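Local structure of Exo-beta-1,3-glucanase (Streptomyces sp. SirexAA-E, 4PEY) at residues A[107-112]-A[370-375]; A[337-342]-A[347-352]; A[384-389]-A[399-404]; A[433-436]-A[442-445]. The protein hydrolyses laminarin and laminarioligosaccharides from their non-reducing ends as a secreted exo-beta-1,3-glucanase, giving glucose and laminaribiose. The protein carries 1 engineered substitution. One frame throughout, in Å; residues are numbered along the deposited sequence. Where two conformers were deposited one is given.

Interaction 1 (A[107-112]-A[370-375]); sequences NFWRSA and DVFVRI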
loop_
_atom_site.group_PDB
_atom_site.type_symbol
_atom_site.label_atom_id
_atom_site.label_comp_id
_atom_site.label_asym_id
_atom_site.label_seq_id
_atom_site.Cartn_x
_atom_site.Cartn_y
_atom_site.Cartn_z
ATOM N N ASN A 107 1.581 -12.934 -3.509
ATOM C CA ASN A 107 2.904 -12.406 -3.162
ATOM C C ASN A 107 2.772 -11.045 -2.464
ATOM O O ASN A 107 2.990 -9.985 -3.076
ATOM C CB ASN A 107 3.796 -12.307 -4.407
ATOM C CG ASN A 107 4.386 -13.661 -4.814
ATOM O OD1 ASN A 107 4.196 -14.662 -4.118
ATOM N ND2 ASN A 107 5.106 -13.697 -5.944
ATOM N N PHE A 108 2.420 -11.110 -1.178
ATOM C CA PHE A 108 2.083 -9.950 -0.348
ATOM C C PHE A 108 3.167 -9.595 0.664
ATOM O O PHE A 108 4.059 -10.397 0.931
ATOM C CB PHE A 108 0.813 -10.203 0.479
ATOM C CG PHE A 108 -0.377 -10.711 -0.295
ATOM C CD1 PHE A 108 -0.770 -10.125 -1.492
ATOM C CD2 PHE A 108 -1.135 -11.762 0.216
ATOM C CE1 PHE A 108 -1.893 -10.596 -2.173
ATOM C CE2 PHE A 108 -2.262 -12.229 -0.447
ATOM C CZ PHE A 108 -2.642 -11.646 -1.646
ATOM N N TRP A 109 3.020 -8.410 1.262
ATOM C CA TRP A 109 3.679 -8.014 2.517
ATOM C C TRP A 109 5.199 -8.139 2.459
ATOM O O TRP A 109 5.807 -8.905 3.207
ATOM C CB TRP A 109 3.122 -8.824 3.718
ATOM C CG TRP A 109 1.619 -8.673 3.905
ATOM C CD1 TRP A 109 0.918 -7.504 4.040
ATOM C CD2 TRP A 109 0.644 -9.729 3.961
ATOM N NE1 TRP A 109 -0.428 -7.767 4.171
ATOM C CE2 TRP A 109 -0.622 -9.126 4.124
ATOM C CE3 TRP A 109 0.719 -11.126 3.894
ATOM C CZ2 TRP A 109 -1.801 -9.868 4.197
ATOM C CZ3 TRP A 109 -0.452 -11.863 3.963
ATOM C CH2 TRP A 109 -1.699 -11.234 4.115
ATOM N N ARG A 110 5.814 -7.362 1.575
ATOM C CA ARG A 110 7.272 -7.313 1.501
ATOM C C ARG A 110 7.651 -5.973 0.883
ATOM O O ARG A 110 6.778 -5.257 0.403
ATOM C CB ARG A 110 7.824 -8.501 0.696
ATOM C CG ARG A 110 7.389 -8.549 -0.777
ATOM C CD ARG A 110 7.486 -9.972 -1.331
ATOM N NE ARG A 110 6.415 -10.808 -0.793
ATOM C CZ ARG A 110 6.352 -12.134 -0.899
ATOM N NH1 ARG A 110 7.332 -12.813 -1.503
ATOM N NH2 ARG A 110 5.317 -12.783 -0.377
ATOM N N SER A 111 8.927 -5.602 0.907
ATOM C CA SER A 111 9.288 -4.289 0.372
ATOM C C SER A 111 10.746 -4.166 -0.023
ATOM O O SER A 111 11.605 -4.852 0.527
ATOM C CB SER A 111 8.960 -3.193 1.395
ATOM O OG SER A 111 9.736 -3.358 2.572
ATOM N N ALA A 112 11.005 -3.264 -0.970
ATOM C CA ALA A 112 12.365 -2.893 -1.381
ATOM C C ALA A 112 12.473 -1.382 -1.411
ATOM O O ALA A 112 11.580 -0.716 -1.932
ATOM C CB ALA A 112 12.707 -3.468 -2.755
ATOM N N ASP A 370 2.460 2.988 2.968
ATOM C CA ASP A 370 2.712 1.565 3.189
ATOM C C ASP A 370 2.102 1.163 4.520
ATOM O O ASP A 370 2.750 0.521 5.350
ATOM C CB ASP A 370 4.211 1.225 3.172
ATOM C CG ASP A 370 4.873 1.540 1.839
ATOM O OD1 ASP A 370 4.163 1.669 0.819
ATOM O OD2 ASP A 370 6.120 1.648 1.812
ATOM N N VAL A 371 0.862 1.585 4.726
ATOM C CA VAL A 371 0.070 1.126 5.847
ATOM C C VAL A 371 -0.900 0.097 5.290
ATOM O O VAL A 371 -1.672 0.366 4.357
ATOM C CB VAL A 371 -0.664 2.285 6.543
ATOM C CG1 VAL A 371 -1.674 1.757 7.559
ATOM C CG2 VAL A 371 0.357 3.212 7.206
ATOM N N PHE A 372 -0.824 -1.102 5.842
ATOM C CA PHE A 372 -1.627 -2.212 5.364
ATOM C C PHE A 372 -2.553 -2.652 6.481
ATOM O O PHE A 372 -2.188 -2.599 7.657
ATOM C CB PHE A 372 -0.718 -3.351 4.892
ATOM C CG PHE A 372 0.386 -2.883 3.981
ATOM C CD1 PHE A 372 0.090 -2.121 2.859
ATOM C CD2 PHE A 372 1.716 -3.155 4.266
ATOM C CE1 PHE A 372 1.092 -1.656 2.024
ATOM C CE2 PHE A 372 2.728 -2.702 3.428
ATOM C CZ PHE A 372 2.420 -1.949 2.307
ATOM N N VAL A 373 -3.762 -3.059 6.119
ATOM C CA VAL A 373 -4.701 -3.566 7.104
ATOM C C VAL A 373 -5.176 -4.936 6.660
ATOM O O VAL A 373 -5.438 -5.150 5.474
ATOM C CB VAL A 373 -5.900 -2.613 7.295
ATOM C CG1 VAL A 373 -6.886 -3.191 8.317
ATOM C CG2 VAL A 373 -5.405 -1.237 7.738
ATOM N N ARG A 374 -5.233 -5.873 7.604
ATOM C CA ARG A 374 -5.714 -7.222 7.334
ATOM C C ARG A 374 -6.806 -7.589 8.324
ATOM O O ARG A 374 -6.648 -7.354 9.534
ATOM C CB ARG A 374 -4.576 -8.244 7.421
ATOM C CG ARG A 374 -5.065 -9.686 7.365
ATOM C CD ARG A 374 -3.905 -10.661 7.223
ATOM N NE ARG A 374 -3.111 -10.763 8.446
ATOM C CZ ARG A 374 -1.855 -11.206 8.481
ATOM N NH1 ARG A 374 -1.253 -11.575 7.353
ATOM N NH2 ARG A 374 -1.202 -11.290 9.636
ATOM N N ILE A 375 -7.910 -8.142 7.815
ATOM C CA ILE A 375 -8.973 -8.652 8.677
ATOM C C ILE A 375 -9.188 -10.140 8.389
ATOM O O ILE A 375 -9.767 -10.511 7.362
ATOM C CB ILE A 375 -10.306 -7.877 8.503
ATOM C CG1 ILE A 375 -10.077 -6.361 8.615
ATOM C CG2 ILE A 375 -11.342 -8.371 9.526
ATOM C CD1 ILE A 375 -9.861 -5.666 7.274
HETATM O O HOH W 1 -3.134 -6.483 4.238
#

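Interaction 2 (A[337-342]-A[347-352]); sequences LLVDAG and ETLVEV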
loop_
_atom_site.group_PDB
_atom_site.type_symbol
_atom_site.label_atom_id
_atom_site.label_comp_id
_atom_site.label_asym_id
_atom_site.label_seq_id
_atom_site.Cartn_x
_atom_site.Cartn_y
_atom_site.Cartn_z
ATOM N N LEU A 337 3.654 -0.135 8.289
ATOM C CA LEU A 337 3.039 -0.943 9.339
ATOM C C LEU A 337 1.879 -1.763 8.808
ATOM O O LEU A 337 1.111 -1.280 7.978
ATOM C CB LEU A 337 2.534 -0.051 10.476
ATOM C CG LEU A 337 3.605 0.725 11.242
ATOM C CD1 LEU A 337 2.965 1.802 12.116
ATOM C CD2 LEU A 337 4.424 -0.235 12.099
ATOM N N LEU A 338 1.743 -2.988 9.318
ATOM C CA LEU A 338 0.558 -3.803 9.075
ATOM C C LEU A 338 -0.303 -3.798 10.327
ATOM O O LEU A 338 0.181 -4.124 11.409
ATOM C CB LEU A 338 0.947 -5.240 8.698
ATOM C CG LEU A 338 -0.151 -6.313 8.645
ATOM C CD1 LEU A 338 -1.229 -5.992 7.609
ATOM C CD2 LEU A 338 0.465 -7.674 8.356
ATOM N N VAL A 339 -1.569 -3.415 10.188
ATOM C CA VAL A 339 -2.519 -3.504 11.291
ATOM C C VAL A 339 -3.383 -4.729 11.042
ATOM O O VAL A 339 -4.023 -4.832 10.008
ATOM C CB VAL A 339 -3.392 -2.236 11.419
ATOM C CG1 VAL A 339 -4.426 -2.403 12.538
ATOM C CG2 VAL A 339 -2.507 -1.027 11.695
ATOM N N ASP A 340 -3.368 -5.655 11.995
ATOM C CA ASP A 340 -3.950 -6.984 11.842
ATOM C C ASP A 340 -5.064 -7.151 12.874
ATOM O O ASP A 340 -4.791 -7.168 14.074
ATOM C CB ASP A 340 -2.835 -8.029 12.028
ATOM C CG ASP A 340 -3.228 -9.432 11.600
ATOM O OD1 ASP A 340 -4.181 -9.603 10.812
ATOM O OD2 ASP A 340 -2.537 -10.376 12.047
ATOM N N ALA A 341 -6.316 -7.245 12.423
ATOM C CA ALA A 341 -7.460 -7.299 13.340
ATOM C C ALA A 341 -7.401 -8.491 14.291
ATOM O O ALA A 341 -6.982 -9.594 13.914
ATOM C CB ALA A 341 -8.774 -7.320 12.560
ATOM N N GLY A 342 -7.822 -8.259 15.531
ATOM C CA GLY A 342 -8.026 -9.342 16.474
ATOM C C GLY A 342 -9.399 -9.961 16.259
ATOM O O GLY A 342 -10.242 -9.395 15.552
ATOM N N GLU A 347 -14.336 -1.410 16.469
ATOM C CA GLU A 347 -15.187 -0.440 15.792
ATOM C C GLU A 347 -14.405 0.263 14.678
ATOM O O GLU A 347 -14.919 0.468 13.571
ATOM C CB GLU A 347 -15.730 0.572 16.801
ATOM C CG GLU A 347 -16.652 1.605 16.199
ATOM C CD GLU A 347 -17.336 2.455 17.252
ATOM O OE1 GLU A 347 -17.138 2.195 18.463
ATOM O OE2 GLU A 347 -18.081 3.380 16.865
ATOM N N THR A 348 -13.158 0.618 14.974
ATOM C CA THR A 348 -12.226 1.140 13.969
ATOM C C THR A 348 -10.852 0.536 14.218
ATOM O O THR A 348 -10.534 0.210 15.359
ATOM C CB THR A 348 -12.094 2.674 14.012
ATOM O OG1 THR A 348 -11.594 3.066 15.298
ATOM C CG2 THR A 348 -13.428 3.368 13.754
ATOM N N LEU A 349 -10.037 0.383 13.173
ATOM C CA LEU A 349 -8.660 -0.084 13.366
ATOM C C LEU A 349 -7.654 1.073 13.372
ATOM O O LEU A 349 -6.707 1.076 14.160
ATOM C CB LEU A 349 -8.277 -1.117 12.296
ATOM C CG LEU A 349 -8.988 -2.470 12.459
ATOM C CD1 LEU A 349 -8.772 -3.369 11.265
ATOM C CD2 LEU A 349 -8.562 -3.198 13.744
ATOM N N VAL A 350 -7.858 2.044 12.484
ATOM C CA VAL A 350 -7.003 3.228 12.380
ATOM C C VAL A 350 -7.875 4.472 12.244
ATOM O O VAL A 350 -8.770 4.505 11.393
ATOM C CB VAL A 350 -6.048 3.139 11.163
ATOM C CG1 VAL A 350 -5.189 4.402 11.045
ATOM C CG2 VAL A 350 -5.176 1.878 11.240
ATOM N N GLU A 351 -7.626 5.476 13.088
ATOM C CA GLU A 351 -8.306 6.765 12.986
ATOM C C GLU A 351 -7.292 7.877 12.791
ATOM O O GLU A 351 -6.359 8.011 13.582
ATOM C CB GLU A 351 -9.149 7.057 14.232
ATOM C CG GLU A 351 -10.319 6.120 14.409
ATOM C CD GLU A 351 -11.126 6.398 15.671
ATOM O OE1 GLU A 351 -10.978 7.490 16.267
ATOM O OE2 GLU A 351 -11.917 5.512 16.065
ATOM N N VAL A 352 -7.466 8.662 11.733
ATOM C CA VAL A 352 -6.596 9.808 11.489
ATOM C C VAL A 352 -7.398 11.071 11.764
ATOM O O VAL A 352 -8.238 11.478 10.953
ATOM C CB VAL A 352 -6.044 9.825 10.044
ATOM C CG1 VAL A 352 -5.045 10.970 9.875
ATOM C CG2 VAL A 352 -5.383 8.495 9.711
#

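Interaction 3 (A[384-389]-A[399-404]); sequences TTSIVV and TWVWRA. With BGC (beta-D-glucopyranose), chain B.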
loop_
_atom_site.group_PDB
_atom_site.type_symbol
_atom_site.label_atom_id
_atom_site.label_comp_id
_atom_site.label_asym_id
_atom_site.label_seq_id
_atom_site.Cartn_x
_atom_site.Cartn_y
_atom_site.Cartn_z
ATOM N N THR A 384 -15.364 -3.106 12.162
ATOM C CA THR A 384 -16.498 -2.465 11.487
ATOM C C THR A 384 -16.020 -1.548 10.356
ATOM O O THR A 384 -16.446 -1.694 9.200
ATOM C CB THR A 384 -17.364 -1.680 12.488
ATOM O OG1 THR A 384 -17.881 -2.593 13.467
ATOM C CG2 THR A 384 -18.528 -1.007 11.783
ATOM N N THR A 385 -15.132 -0.611 10.684
ATOM C CA THR A 385 -14.521 0.270 9.690
ATOM C C THR A 385 -13.006 0.226 9.882
ATOM O O THR A 385 -12.521 0.466 10.981
ATOM C CB THR A 385 -15.018 1.725 9.813
ATOM O OG1 THR A 385 -16.452 1.751 9.844
ATOM C CG2 THR A 385 -14.522 2.563 8.645
ATOM N N SER A 386 -12.256 -0.071 8.833
ATOM C CA SER A 386 -10.826 -0.261 9.046
ATOM C C SER A 386 -10.044 1.040 9.187
ATOM O O SER A 386 -9.334 1.218 10.177
ATOM C CB SER A 386 -10.232 -1.128 7.934
ATOM O OG SER A 386 -10.611 -2.489 8.125
ATOM N N ILE A 387 -10.166 1.954 8.227
ATOM C CA ILE A 387 -9.511 3.253 8.363
ATOM C C ILE A 387 -10.513 4.385 8.226
ATOM O O ILE A 387 -11.244 4.457 7.239
ATOM C CB ILE A 387 -8.390 3.468 7.317
ATOM C CG1 ILE A 387 -7.396 2.299 7.322
ATOM C CG2 ILE A 387 -7.693 4.818 7.568
ATOM C CD1 ILE A 387 -6.180 2.500 6.385
ATOM N N VAL A 388 -10.552 5.261 9.226
ATOM C CA VAL A 388 -11.363 6.468 9.154
ATOM C C VAL A 388 -10.419 7.655 9.042
ATOM O O VAL A 388 -9.577 7.873 9.929
ATOM C CB VAL A 388 -12.281 6.637 10.383
ATOM C CG1 VAL A 388 -13.073 7.945 10.289
ATOM C CG2 VAL A 388 -13.220 5.450 10.523
ATOM N N VAL A 389 -10.522 8.404 7.942
ATOM C CA VAL A 389 -9.675 9.585 7.772
ATOM C C VAL A 389 -10.501 10.842 8.017
ATOM O O VAL A 389 -11.279 11.267 7.159
ATOM C CB VAL A 389 -9.033 9.648 6.371
ATOM C CG1 VAL A 389 -8.158 10.885 6.245
ATOM C CG2 VAL A 389 -8.220 8.387 6.104
ATOM N N THR A 399 -1.844 2.248 0.285
ATOM C CA THR A 399 -2.442 1.430 1.324
ATOM C C THR A 399 -3.069 0.194 0.682
ATOM O O THR A 399 -3.484 0.231 -0.475
ATOM C CB THR A 399 -3.496 2.222 2.140
ATOM O OG1 THR A 399 -3.912 1.443 3.260
ATOM C CG2 THR A 399 -4.702 2.563 1.305
ATOM N N TRP A 400 -3.069 -0.911 1.425
ATOM C CA TRP A 400 -3.844 -2.099 1.082
ATOM C C TRP A 400 -4.674 -2.419 2.294
ATOM O O TRP A 400 -4.132 -2.769 3.349
ATOM C CB TRP A 400 -2.964 -3.301 0.726
ATOM C CG TRP A 400 -3.709 -4.538 0.193
ATOM C CD1 TRP A 400 -4.820 -4.564 -0.610
ATOM C CD2 TRP A 400 -3.355 -5.916 0.424
ATOM N NE1 TRP A 400 -5.171 -5.876 -0.901
ATOM C CE2 TRP A 400 -4.282 -6.718 -0.281
ATOM C CE3 TRP A 400 -2.333 -6.545 1.145
ATOM C CZ2 TRP A 400 -4.213 -8.111 -0.283
ATOM C CZ3 TRP A 400 -2.272 -7.939 1.148
ATOM C CH2 TRP A 400 -3.216 -8.703 0.453
ATOM N N VAL A 401 -5.985 -2.289 2.141
ATOM C CA VAL A 401 -6.917 -2.538 3.223
ATOM C C VAL A 401 -7.711 -3.758 2.777
ATOM O O VAL A 401 -8.473 -3.692 1.813
ATOM C CB VAL A 401 -7.804 -1.296 3.490
ATOM C CG1 VAL A 401 -8.818 -1.567 4.589
ATOM C CG2 VAL A 401 -6.924 -0.111 3.847
ATOM N N TRP A 402 -7.513 -4.874 3.475
ATOM C CA TRP A 402 -7.858 -6.190 2.936
ATOM C C TRP A 402 -8.612 -7.072 3.911
ATOM O O TRP A 402 -8.047 -7.522 4.912
ATOM C CB TRP A 402 -6.569 -6.896 2.498
ATOM C CG TRP A 402 -6.672 -8.274 1.864
ATOM C CD1 TRP A 402 -7.106 -8.570 0.598
ATOM C CD2 TRP A 402 -6.236 -9.516 2.436
ATOM N NE1 TRP A 402 -6.982 -9.926 0.354
ATOM C CE2 TRP A 402 -6.456 -10.528 1.469
ATOM C CE3 TRP A 402 -5.691 -9.876 3.675
ATOM C CZ2 TRP A 402 -6.142 -11.867 1.705
ATOM C CZ3 TRP A 402 -5.393 -11.207 3.910
ATOM C CH2 TRP A 402 -5.614 -12.185 2.926
ATOM N N ARG A 403 -9.888 -7.319 3.621
ATOM C CA ARG A 403 -10.614 -8.375 4.314
ATOM C C ARG A 403 -10.192 -9.697 3.668
ATOM O O ARG A 403 -10.324 -9.866 2.452
ATOM C CB ARG A 403 -12.130 -8.169 4.236
ATOM C CG ARG A 403 -12.902 -9.357 4.788
ATOM C CD ARG A 403 -14.411 -9.139 4.859
ATOM N NE ARG A 403 -15.056 -10.396 5.228
ATOM C CZ ARG A 403 -15.653 -11.225 4.378
ATOM N NH1 ARG A 403 -15.764 -10.931 3.086
ATOM N NH2 ARG A 403 -16.160 -12.355 4.828
ATOM N N ALA A 404 -9.653 -10.622 4.463
ATOM C CA ALA A 404 -9.061 -11.843 3.903
ATOM C C ALA A 404 -10.079 -12.683 3.125
ATOM O O ALA A 404 -11.191 -12.921 3.601
ATOM C CB ALA A 404 -8.431 -12.696 5.009
HETATM C C2 BGC B . -7.177 -10.640 -5.009
HETATM C C3 BGC B . -6.529 -10.807 -3.638
HETATM C C4 BGC B . -6.622 -12.261 -3.202
HETATM C C5 BGC B . -5.986 -13.152 -4.257
HETATM C C6 BGC B . -6.029 -14.612 -3.833
HETATM C C1 BGC B . -6.702 -11.702 -6.004
HETATM O O2 BGC B . -6.896 -9.337 -5.502
HETATM O O3 BGC B . -7.196 -9.998 -2.692
HETATM O O4 BGC B . -5.996 -12.445 -1.954
HETATM O O5 BGC B . -6.722 -13.005 -5.449
HETATM O O6 BGC B . -7.359 -15.075 -3.887
#

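Interaction 4 (A[433-436]-A[442-445]); sequences LFVE and DVQW. With BGC (beta-D-glucopyranose), chain B.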
loop_
_atom_site.group_PDB
_atom_site.type_symbol
_atom_site.label_atom_id
_atom_site.label_comp_id
_atom_site.label_asym_id
_atom_site.label_seq_id
_atom_site.Cartn_x
_atom_site.Cartn_y
_atom_site.Cartn_z
ATOM N N LEU A 433 -4.433 3.394 -4.081
ATOM C CA LEU A 433 -5.421 2.919 -3.121
ATOM C C LEU A 433 -5.906 1.509 -3.478
ATOM O O LEU A 433 -6.482 1.309 -4.539
ATOM C CB LEU A 433 -6.596 3.898 -3.077
ATOM C CG LEU A 433 -7.775 3.651 -2.136
ATOM C CD1 LEU A 433 -7.308 3.717 -0.702
ATOM C CD2 LEU A 433 -8.871 4.691 -2.392
ATOM N N PHE A 434 -5.652 0.540 -2.601
ATOM C CA PHE A 434 -6.032 -0.855 -2.837
ATOM C C PHE A 434 -6.936 -1.290 -1.689
ATOM O O PHE A 434 -6.480 -1.333 -0.546
ATOM C CB PHE A 434 -4.808 -1.788 -2.872
ATOM C CG PHE A 434 -3.768 -1.470 -3.929
ATOM C CD1 PHE A 434 -2.932 -0.369 -3.803
ATOM C CD2 PHE A 434 -3.566 -2.340 -5.001
ATOM C CE1 PHE A 434 -1.954 -0.104 -4.750
ATOM C CE2 PHE A 434 -2.580 -2.102 -5.945
ATOM C CZ PHE A 434 -1.764 -0.977 -5.821
ATOM N N VAL A 435 -8.201 -1.601 -1.960
ATOM C CA VAL A 435 -9.139 -1.964 -0.889
ATOM C C VAL A 435 -10.039 -3.093 -1.371
ATOM O O VAL A 435 -10.657 -2.966 -2.433
ATOM C CB VAL A 435 -10.018 -0.758 -0.446
ATOM C CG1 VAL A 435 -10.867 -1.133 0.775
ATOM C CG2 VAL A 435 -9.157 0.463 -0.131
ATOM N N GLU A 436 -10.118 -4.190 -0.610
ATOM C CA GLU A 436 -10.781 -5.411 -1.109
ATOM C C GLU A 436 -11.590 -6.226 -0.110
ATOM O O GLU A 436 -11.169 -6.418 1.037
ATOM C CB GLU A 436 -9.752 -6.377 -1.699
ATOM C CG GLU A 436 -8.777 -5.807 -2.707
ATOM C CD GLU A 436 -7.924 -6.909 -3.270
ATOM O OE1 GLU A 436 -7.030 -7.388 -2.530
ATOM O OE2 GLU A 436 -8.189 -7.340 -4.419
ATOM N N ASP A 442 -16.478 -0.803 0.303
ATOM C CA ASP A 442 -15.033 -0.869 0.504
ATOM C C ASP A 442 -14.463 0.519 0.792
ATOM O O ASP A 442 -13.700 0.681 1.740
ATOM C CB ASP A 442 -14.356 -1.512 -0.702
ATOM C CG ASP A 442 -15.011 -2.819 -1.090
ATOM O OD1 ASP A 442 -16.109 -2.759 -1.689
ATOM O OD2 ASP A 442 -14.447 -3.903 -0.791
ATOM N N VAL A 443 -14.840 1.510 -0.014
ATOM C CA VAL A 443 -14.447 2.897 0.223
ATOM C C VAL A 443 -15.679 3.790 0.192
ATOM O O VAL A 443 -16.511 3.675 -0.718
ATOM C CB VAL A 443 -13.420 3.400 -0.833
ATOM C CG1 VAL A 443 -13.146 4.900 -0.670
ATOM C CG2 VAL A 443 -12.120 2.611 -0.729
ATOM N N GLN A 444 -15.788 4.657 1.196
ATOM C CA GLN A 444 -16.809 5.687 1.207
ATOM C C GLN A 444 -16.129 7.041 1.400
ATOM O O GLN A 444 -15.236 7.186 2.228
ATOM C CB GLN A 444 -17.841 5.425 2.309
ATOM C CG GLN A 444 -18.936 6.477 2.385
ATOM C CD GLN A 444 -20.045 6.108 3.355
ATOM O OE1 GLN A 444 -19.905 5.191 4.164
ATOM N NE2 GLN A 444 -21.159 6.828 3.277
ATOM N N TRP A 445 -16.547 8.024 0.610
ATOM C CA TRP A 445 -15.940 9.348 0.659
ATOM C C TRP A 445 -17.024 10.370 0.948
ATOM O O TRP A 445 -17.926 10.562 0.129
ATOM C CB TRP A 445 -15.230 9.667 -0.662
ATOM C CG TRP A 445 -14.015 10.537 -0.516
ATOM C CD1 TRP A 445 -13.979 11.855 -0.133
ATOM C CD2 TRP A 445 -12.661 10.157 -0.777
ATOM N NE1 TRP A 445 -12.682 12.312 -0.134
ATOM C CE2 TRP A 445 -11.853 11.292 -0.528
ATOM C CE3 TRP A 445 -12.053 8.969 -1.197
ATOM C CZ2 TRP A 445 -10.464 11.272 -0.686
ATOM C CZ3 TRP A 445 -10.665 8.949 -1.356
ATOM C CH2 TRP A 445 -9.888 10.098 -1.102
HETATM C C2 BGC B . -7.177 -10.640 -5.009
HETATM C C3 BGC B . -6.529 -10.807 -3.638
HETATM C C4 BGC B . -6.622 -12.261 -3.202
HETATM C C5 BGC B . -5.986 -13.152 -4.257
HETATM C C6 BGC B . -6.029 -14.612 -3.833
HETATM C C1 BGC B . -6.702 -11.702 -6.004
HETATM O O2 BGC B . -6.896 -9.337 -5.502
HETATM O O3 BGC B . -7.196 -9.998 -2.692
HETATM O O4 BGC B . -5.996 -12.445 -1.954
HETATM O O5 BGC B . -6.722 -13.005 -5.449
HETATM O O6 BGC B . -7.359 -15.075 -3.887
#

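Interaction 1 (A[107-112]-A[370-375])
The indole of Trp109 is covered on one face by Arg374 NH1, 3.3 Å above the ring plane and displaced toward its rim, and on the opposite face by Phe108 CB. The guanidinium does not lie flat on the ring: its plane is turned 82° from the indole, so an edge points down at the six-membered ring. The pair is a cation-pi contact, with Arg374 CZ 4.7 Å from the centroid of that ring. A bend at chi3 (71°) carries the group over the face, where Arg374 NE also reaches Asp340 in a salt bridge and NH1 bonds to Tyr74. At the indole edge, Trp109 NE1 donates to an in-plane water (3.0 Å to its O), which passes a bond on to Val373 O. Trp109 CD1 also meets Phe372 CD2 at 4.4 Å. Here the two tandem beta-helices of a family 55 glycoside hydrolase meet, 107-112 belonging to the first and 370-375 to the second. Replacing Trp109 with an alanine would probably deprive the Arg374 guanidinium of its aromatic support and the bridging water of its donor. One residue on, Arg110 grips Phe108 O side-on through NE and NH2, in the loop where Phe108 touches a bound glucose.

Interaction 2 (A[337-342]-A[347-352])
Apolar contacts join Val339 and Ala341 to Leu349 and Val350. The two branches of Val339 divide the work: CG1, anti to the backbone N (chi1 177°), lies 4.1 Å from Leu349 CB, while CG2 is 4.0 Å from Val350 CG2. Val339 and Leu349 run past one another in opposite directions, whereas the two valines cross at a slant. Further along, the methyl of Ala341 stands 4.2 Å from Leu349 CD1, so the leucine touches Val339 with its CB and Ala341, two residues on, with a branch tip. All four side chains are buried inside the second beta-helix, where strands 337-340 and 348-352 belong to different faces of one coil and the chain turns corners at 347 and 349.

The polar groups take no part across the contact. The CB of Asp340 is directed away from 347-352. Thr348 OG1 donates to Glu351 OE2 at 2.6 Å, meeting the carboxylate on its anti side and 18° out of its plane, a bond within one segment, between residues three apart.

With only methyl and methylene groups meeting, the join between faces rests on shape and the exclusion of water, while the backbone hydrogen bonds of 337-340 run to neighbouring coils, at Phe372 and Ala313 for example.

Interaction 3 (A[384-389]-A[399-404])
Ser386 opens the contact by setting its CB 3.7 Å from Val401 CG1. Its hydroxyl is a little farther off, with OG 4.1 Å from the same methyl, so the serine meets the valine chiefly through carbon. Ile387 follows and reaches deeper: with CG1 anti to the carbonyl carbon (chi1 -52°) and the chain extended beyond it, CD1 arrives 3.7 Å from Val401 CG2. The same methyl passes Thr399 OG1 at 4.0 Å, a hydroxyl already hydrogen-bonded to Val371 O. Val401 is thus shared, one branch to each neighbour of the first segment. Strands 385-389 and 399-403 form two faces of a parallel beta-helix coil, and side chains alternate along 399-403: Val401 points into the coil, while Trp400 and Trp402 start away from 384-389, on the outer side, where the substrate binds. Trp402 NE1 donates to O3 of the bound glucose at 3.1 Å, a markedly bent bond with an N-H...O angle of 138°, and Trp402 CZ2 lies 3.7 Å from O4 of the sugar. The indole is sandwiched, Ala404 CA on one face and Trp400 CH2 on the other, each toward the rim. Putting a leucine in place of Trp402 would probably leave the sugar O3 without this donor and Trp400 CH2 without the ring it lies against. Asp405, His437 and Gln130 make further hydrogen bonds to this glucose.

Interaction 4 (A[433-436]-A[442-445])
Glu436, whose carbonyl carbon lies 3.7 Å from Asp442 OD2, presents a carboxylate with both oxygens doubly held. OE1 accepts from O3 of the bound glucose at 2.6 Å and also from Trp400 NE1; OE2 accepts from O2 of the sugar, again at 2.6 Å, and from Gln456 NE2. Because adjacent hydroxyls of one ring are taken by the two oxygens, the carboxylate is fixed in rotation and the sugar is read at two positions together. The side chain turns at chi1 (-50°) and then stretches out beyond CG, carrying the carboxylate to the substrate on the outer side of strand 429-436. There it also touches Ala458, an engineered residue at the position inferred to be the proton donor. The opposite side of this strand faces the interior of the second beta-helix, where it packs on strand 443-445 of another face, the usual in-and-out alternation of a beta-strand. Val435 crosses Val443 at about a right angle, their CG2 methyls 3.7 Å apart, while Val435 CG1 settles 3.5 Å from the backbone oxygen of Asp442 and 3.8 Å from its CB. Leu433 CD2 extends the apolar patch to Val443 CG2 at 4.2 Å. Asp442 itself is buried, its carboxylate divided between a salt bridge from OD1 to Lys459 and a hydrogen bond in which Phe438 N donates to OD2.

In the fold
Interactions 2, 3 and 4 come in chain order along the second beta-helix, each joining two faces across its interior, and interaction 2 is nested within the long loop that interaction 1 closes between the two beta-helices. On one face strands 337-340, 367-375, 399-403 and 429-436 lie side by side, so all four contacts share it; strands 348-352, 385-389 and 443-445 belong to another parallel sheet. Centres of interactions 2 and 3 are 7 Å apart, those of 3 and 4 are 8 Å apart, and interaction 1 lies 12 Å from interaction 3. The repeated apolar interior thus underlies a face whose outer side, at interactions 3 and 4, binds the same glucose.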